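Local coordinates for protein K5 lyase (Enterobacteria phage k1-5, PDB 2X3H) that probably cleaves the K5 capsular polysaccharide of its host by a lyase reaction, using a trimeric viral tail-spike fold, at residues Q262-N267 and K281-N286; N230-N235 and N255-D260. All coordinates share one frame; numbering follows the deposited sequence.

Both contacts lie in the parallel beta-helix of the chain, and their centres are about 8 Å apart. Contact 2 joins strands 227-234 and 252-259, neighbours on one wall, through a ladder of backbone hydrogen bonds. Contact 1 spans the inside of the helix: a corner after strand 252-259 meets strand 279-286, the next rung of that same wall. Its chemistry is purely apolar. The two are tied together, since M284 N and N286 N probably hydrogen-bond to V256 O and G258 O. Contact 1 is wholly buried; contact 2 is buried except at its C-terminal end, where K234, N235 and D260 are partly exposed. Both contacts also touch the second subunit.

Contact 1: residues Q262-N267 and K281-N286; sequences QHVTYN and KGVMAN
This is an apolar contact inside the parallel beta-helix, between the corner at V264 and T265 and the wall segment 281-286. The fold is a coil of short strands joined by turns, as in other phage tail spikes. The corner follows strand 252-259 and leads into strand 266-268 on another face. Strand 279-286 comes one coil later and lies beside strand 252-259. V264 therefore looks into the helix, and the T265 methyl also reaches the inner side chains of the next coil.

V264 carries most of the contact and uses both methyls. CG2 meets the methyl of A285, with V264 CG2 to A285 CB at 3.6 Å. CG1 lies anti to the backbone N (chi1 -178°), and this sends it to V283, with V264 CG1 to V283 CG1 at 3.8 Å. The two valines pass alongside each other in opposite directions, one from the corner, the other from the strand. The same V264 CG1 also lies 4.1 Å from M284 O, so it reaches the backbone of the strand between its two side-chain partners.

The backbones stay well apart. V264 CA and A285 CA, the closest pair, are 6.1 Å from each other, too far for strand pairing. Other residues complete the packing: V256 lies against V264, A292 against A285, and V293 against T265 and V283. M284 turns the other way, with its side chain on I257 and on N277 of the second subunit. The strand thus has one face in the helix interior and one at the trimer interface.

At T265 the hydroxyl sits between the backbone N and the carbonyl carbon (chi1 69°), and the methyl is left to face V283. The two side chains reach toward each other tip to tip, with T265 CG2 4.0 Å from V283 CG2.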
loop_
_atom_site.group_PDB
_atom_site.type_symbol
_atom_site.label_atom_id
_atom_site.label_comp_id
_atom_site.label_asym_id
_atom_site.label_seq_id
_atom_site.Cartn_x
_atom_site.Cartn_y
_atom_site.Cartn_z
ATOM N N GLN A 262 5.790 3.405 -23.822
ATOM C CA GLN A 262 6.340 2.047 -23.943
ATOM C C GLN A 262 6.391 1.386 -22.566
ATOM O O GLN A 262 5.961 0.245 -22.398
ATOM C CB GLN A 262 7.727 2.028 -24.589
ATOM C CG GLN A 262 8.211 0.621 -24.921
ATOM C CD GLN A 262 9.511 0.616 -25.706
ATOM O OE1 GLN A 262 9.889 1.629 -26.297
ATOM N NE2 GLN A 262 10.209 -0.527 -25.710
ATOM N N HIS A 263 6.931 2.140 -21.604
ATOM C CA HIS A 263 6.999 1.779 -20.186
ATOM C C HIS A 263 6.532 3.030 -19.437
ATOM O O HIS A 263 6.657 4.147 -19.966
ATOM C CB HIS A 263 8.446 1.497 -19.756
ATOM C CG HIS A 263 9.225 0.610 -20.690
ATOM N ND1 HIS A 263 9.002 -0.747 -20.805
ATOM C CD2 HIS A 263 10.272 0.886 -21.506
ATOM C CE1 HIS A 263 9.862 -1.265 -21.664
ATOM N NE2 HIS A 263 10.638 -0.292 -22.108
ATOM N N VAL A 264 5.966 2.868 -18.239
ATOM C CA VAL A 264 5.560 4.048 -17.473
ATOM C C VAL A 264 6.650 4.555 -16.526
ATOM O O VAL A 264 7.057 5.710 -16.634
ATOM C CB VAL A 264 4.191 3.874 -16.768
ATOM C CG1 VAL A 264 3.811 5.165 -16.021
ATOM C CG2 VAL A 264 3.144 3.564 -17.802
ATOM N N THR A 265 7.117 3.700 -15.609
ATOM C CA THR A 265 8.334 4.010 -14.847
ATOM C C THR A 265 9.442 3.037 -15.237
ATOM O O THR A 265 9.184 1.862 -15.543
ATOM C CB THR A 265 8.113 4.008 -13.322
ATOM O OG1 THR A 265 7.862 2.679 -12.864
ATOM C CG2 THR A 265 6.951 4.915 -12.942
ATOM N N TYR A 266 10.676 3.539 -15.242
ATOM C CA TYR A 266 11.806 2.788 -15.772
ATOM C C TYR A 266 13.022 3.036 -14.886
ATOM O O TYR A 266 13.372 4.189 -14.632
ATOM C CB TYR A 266 12.096 3.269 -17.208
ATOM C CG TYR A 266 13.047 2.374 -17.972
ATOM C CD1 TYR A 266 14.428 2.523 -17.849
ATOM C CD2 TYR A 266 12.566 1.369 -18.807
ATOM C CE1 TYR A 266 15.310 1.698 -18.543
ATOM C CE2 TYR A 266 13.433 0.544 -19.509
ATOM C CZ TYR A 266 14.805 0.709 -19.372
ATOM O OH TYR A 266 15.668 -0.121 -20.067
ATOM N N ASN A 267 13.646 1.961 -14.395
ATOM C CA ASN A 267 14.913 2.084 -13.674
ATOM C C ASN A 267 16.037 1.567 -14.556
ATOM O O ASN A 267 16.086 0.377 -14.865
ATOM C CB ASN A 267 14.878 1.266 -12.381
ATOM C CG ASN A 267 14.011 1.900 -11.329
ATOM O OD1 ASN A 267 13.684 3.081 -11.413
ATOM N ND2 ASN A 267 13.619 1.115 -10.321
ATOM N N LYS A 281 5.517 4.677 -5.952
ATOM C CA LYS A 281 4.179 4.359 -5.439
ATOM C C LYS A 281 3.044 5.084 -6.173
ATOM O O LYS A 281 3.052 6.309 -6.328
ATOM C CB LYS A 281 4.115 4.626 -3.936
ATOM C CG LYS A 281 4.444 6.050 -3.552
ATOM C CD LYS A 281 4.237 6.323 -2.058
ATOM C CE LYS A 281 3.472 7.629 -1.854
ATOM N NZ LYS A 281 3.196 7.937 -0.402
ATOM N N GLY A 282 2.044 4.318 -6.587
ATOM C CA GLY A 282 0.922 4.895 -7.318
ATOM C C GLY A 282 1.264 5.119 -8.783
ATOM O O GLY A 282 1.478 6.251 -9.211
ATOM N N VAL A 283 1.326 4.033 -9.547
ATOM C CA VAL A 283 1.609 4.098 -10.972
ATOM C C VAL A 283 0.353 3.710 -11.744
ATOM O O VAL A 283 -0.211 2.639 -11.519
ATOM C CB VAL A 283 2.773 3.149 -11.351
ATOM C CG1 VAL A 283 3.026 3.166 -12.871
ATOM C CG2 VAL A 283 4.049 3.506 -10.541
ATOM N N MET A 284 -0.102 4.600 -12.623
ATOM C CA MET A 284 -1.252 4.337 -13.482
ATOM C C MET A 284 -0.745 4.163 -14.903
ATOM O O MET A 284 -0.282 5.130 -15.524
ATOM C CB MET A 284 -2.230 5.520 -13.432
ATOM C CG MET A 284 -3.300 5.468 -14.510
ATOM S SD MET A 284 -4.354 4.010 -14.356
ATOM C CE MET A 284 -5.089 4.322 -12.752
ATOM N N ALA A 285 -0.828 2.934 -15.406
ATOM C CA ALA A 285 -0.350 2.591 -16.736
ATOM C C ALA A 285 -1.540 2.380 -17.655
ATOM O O ALA A 285 -2.122 1.295 -17.709
ATOM C CB ALA A 285 0.537 1.342 -16.683
ATOM N N ASN A 286 -1.917 3.452 -18.345
ATOM C CA ASN A 286 -3.007 3.425 -19.292
ATOM C C ASN A 286 -2.454 2.915 -20.616
ATOM O O ASN A 286 -1.911 3.685 -21.414
ATOM C CB ASN A 286 -3.591 4.841 -19.414
ATOM C CG ASN A 286 -4.603 4.979 -20.543
ATOM O OD1 ASN A 286 -4.930 4.008 -21.228
ATOM N ND2 ASN A 286 -5.099 6.208 -20.745
#

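Contact 2: residues N230-N235 and N255-D260; sequences NVIAKN and NVIGAD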
loop_
_atom_site.group_PDB
_atom_site.type_symbol
_atom_site.label_atom_id
_atom_site.label_comp_id
_atom_site.label_asym_id
_atom_site.label_seq_id
_atom_site.Cartn_x
_atom_site.Cartn_y
_atom_site.Cartn_z
ATOM N N ASN A 230 3.089 13.468 -9.076
ATOM C CA ASN A 230 2.027 14.031 -9.920
ATOM C C ASN A 230 2.516 14.349 -11.343
ATOM O O ASN A 230 2.631 15.522 -11.730
ATOM C CB ASN A 230 1.403 15.280 -9.251
ATOM C CG ASN A 230 0.564 14.939 -8.002
ATOM O OD1 ASN A 230 0.530 15.703 -7.024
ATOM N ND2 ASN A 230 -0.115 13.805 -8.040
ATOM N N VAL A 231 2.785 13.293 -12.115
ATOM C CA VAL A 231 3.260 13.402 -13.506
ATOM C C VAL A 231 2.234 12.769 -14.443
ATOM O O VAL A 231 1.709 11.692 -14.152
ATOM C CB VAL A 231 4.608 12.672 -13.682
ATOM C CG1 VAL A 231 5.080 12.715 -15.131
ATOM C CG2 VAL A 231 5.651 13.279 -12.752
ATOM N N ILE A 232 1.940 13.438 -15.555
ATOM C CA ILE A 232 1.042 12.886 -16.568
ATOM C C ILE A 232 1.764 12.951 -17.900
ATOM O O ILE A 232 2.009 14.045 -18.429
ATOM C CB ILE A 232 -0.299 13.658 -16.665
ATOM C CG1 ILE A 232 -0.954 13.797 -15.280
ATOM C CG2 ILE A 232 -1.217 12.965 -17.664
ATOM C CD1 ILE A 232 -2.276 14.569 -15.269
ATOM N N ALA A 233 2.134 11.791 -18.432
ATOM C CA ALA A 233 2.949 11.740 -19.644
ATOM C C ALA A 233 2.237 10.948 -20.717
ATOM O O ALA A 233 1.729 9.863 -20.441
ATOM C CB ALA A 233 4.306 11.100 -19.331
ATOM N N LYS A 234 2.225 11.480 -21.941
ATOM C CA LYS A 234 1.533 10.823 -23.043
ATOM C C LYS A 234 2.455 10.464 -24.205
ATOM O O LYS A 234 3.190 11.317 -24.714
ATOM C CB LYS A 234 0.375 11.697 -23.524
ATOM C CG LYS A 234 -0.701 11.796 -22.454
ATOM C CD LYS A 234 -1.826 12.717 -22.818
ATOM C CE LYS A 234 -2.938 12.563 -21.775
ATOM N NZ LYS A 234 -3.853 13.717 -21.802
ATOM N N ASN A 235 2.410 9.192 -24.598
ATOM C CA ASN A 235 3.034 8.697 -25.823
ATOM C C ASN A 235 4.553 8.645 -25.827
ATOM O O ASN A 235 5.158 8.577 -26.897
ATOM C CB ASN A 235 2.598 9.511 -27.047
ATOM C CG ASN A 235 1.103 9.666 -27.157
ATOM O OD1 ASN A 235 0.601 10.788 -27.214
ATOM N ND2 ASN A 235 0.390 8.555 -27.229
ATOM N N ASN A 255 2.436 8.932 -7.829
ATOM C CA ASN A 255 1.323 9.468 -8.634
ATOM C C ASN A 255 1.733 9.774 -10.068
ATOM O O ASN A 255 1.709 10.930 -10.521
ATOM C CB ASN A 255 0.737 10.722 -7.980
ATOM C CG ASN A 255 -0.125 10.412 -6.773
ATOM O OD1 ASN A 255 -0.377 9.252 -6.444
ATOM N ND2 ASN A 255 -0.584 11.459 -6.106
ATOM N N VAL A 256 2.107 8.723 -10.777
ATOM C CA VAL A 256 2.545 8.849 -12.162
ATOM C C VAL A 256 1.515 8.213 -13.084
ATOM O O VAL A 256 1.174 7.045 -12.915
ATOM C CB VAL A 256 3.904 8.157 -12.347
ATOM C CG1 VAL A 256 4.378 8.252 -13.799
ATOM C CG2 VAL A 256 4.936 8.806 -11.416
ATOM N N ILE A 257 1.017 8.992 -14.050
ATOM C CA ILE A 257 0.135 8.471 -15.096
ATOM C C ILE A 257 0.899 8.476 -16.415
ATOM O O ILE A 257 1.412 9.523 -16.836
ATOM C CB ILE A 257 -1.130 9.349 -15.271
ATOM C CG1 ILE A 257 -1.899 9.462 -13.960
ATOM C CG2 ILE A 257 -2.010 8.827 -16.427
ATOM C CD1 ILE A 257 -3.163 10.326 -14.053
ATOM N N GLY A 258 0.988 7.314 -17.055
ATOM C CA GLY A 258 1.560 7.221 -18.400
ATOM C C GLY A 258 0.495 6.651 -19.303
ATOM O O GLY A 258 -0.048 5.584 -19.019
ATOM N N ALA A 259 0.167 7.380 -20.370
ATOM C CA ALA A 259 -0.790 6.911 -21.360
ATOM C C ALA A 259 -0.089 6.606 -22.680
ATOM O O ALA A 259 0.639 7.450 -23.220
ATOM C CB ALA A 259 -1.911 7.942 -21.560
ATOM N N ASP A 260 -0.306 5.393 -23.192
ATOM C CA ASP A 260 0.288 4.945 -24.465
ATOM C C ASP A 260 1.821 5.102 -24.547
ATOM O O ASP A 260 2.383 5.348 -25.623
ATOM C CB ASP A 260 -0.401 5.657 -25.638
ATOM C CG ASP A 260 -1.928 5.568 -25.551
ATOM O OD1 ASP A 260 -2.459 4.445 -25.641
ATOM O OD2 ASP A 260 -2.589 6.613 -25.385
#
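The carbonyl oxygen of A233 is gripped twice by the neighbouring strand. A259 N donates a hydrogen bond to A233 O at 2.9 Å, and G258 CA adds a CH...O contact to A233 O at 3.3 Å. I257 O is held in the same way from the other strand, by A233 N at 2.9 Å and by the CA of I232. The bond from I257 N to V231 O is 2.8 Å long and almost straight, with an N-H...O angle of 177°. V231 N to N255 O and N235 N to A259 O complete the five bonds.

The two strands run parallel at 6° and pair in register, like with like in several places: N230 with N255, V231 with V256, I232 with I257. Such stacking of equivalent residues on successive coils is characteristic of a parallel beta-helix. V231, A233 and V256 face the interior, where V256 packs on V264. I232 and I257 face outward onto L227 of the second subunit. In both isoleucines CG1 lies beside the backbone N and opposite the carbonyl carbon, which lays the two chains the same way along the outer face, and I232 CG1 lies 4.3 Å from I257 CD1. K234 extends from this outer face to a salt bridge with D195 of that subunit.

At the start of the pair the N230 and N255 amides lie side by side, and N255 ND2 bonds S254 OG of the second subunit. At the other end N235 and D260 also point the same way. Their amide and carboxylate planes are 11° apart, and N235 ND2 rests 3.4 Å from D260 CB.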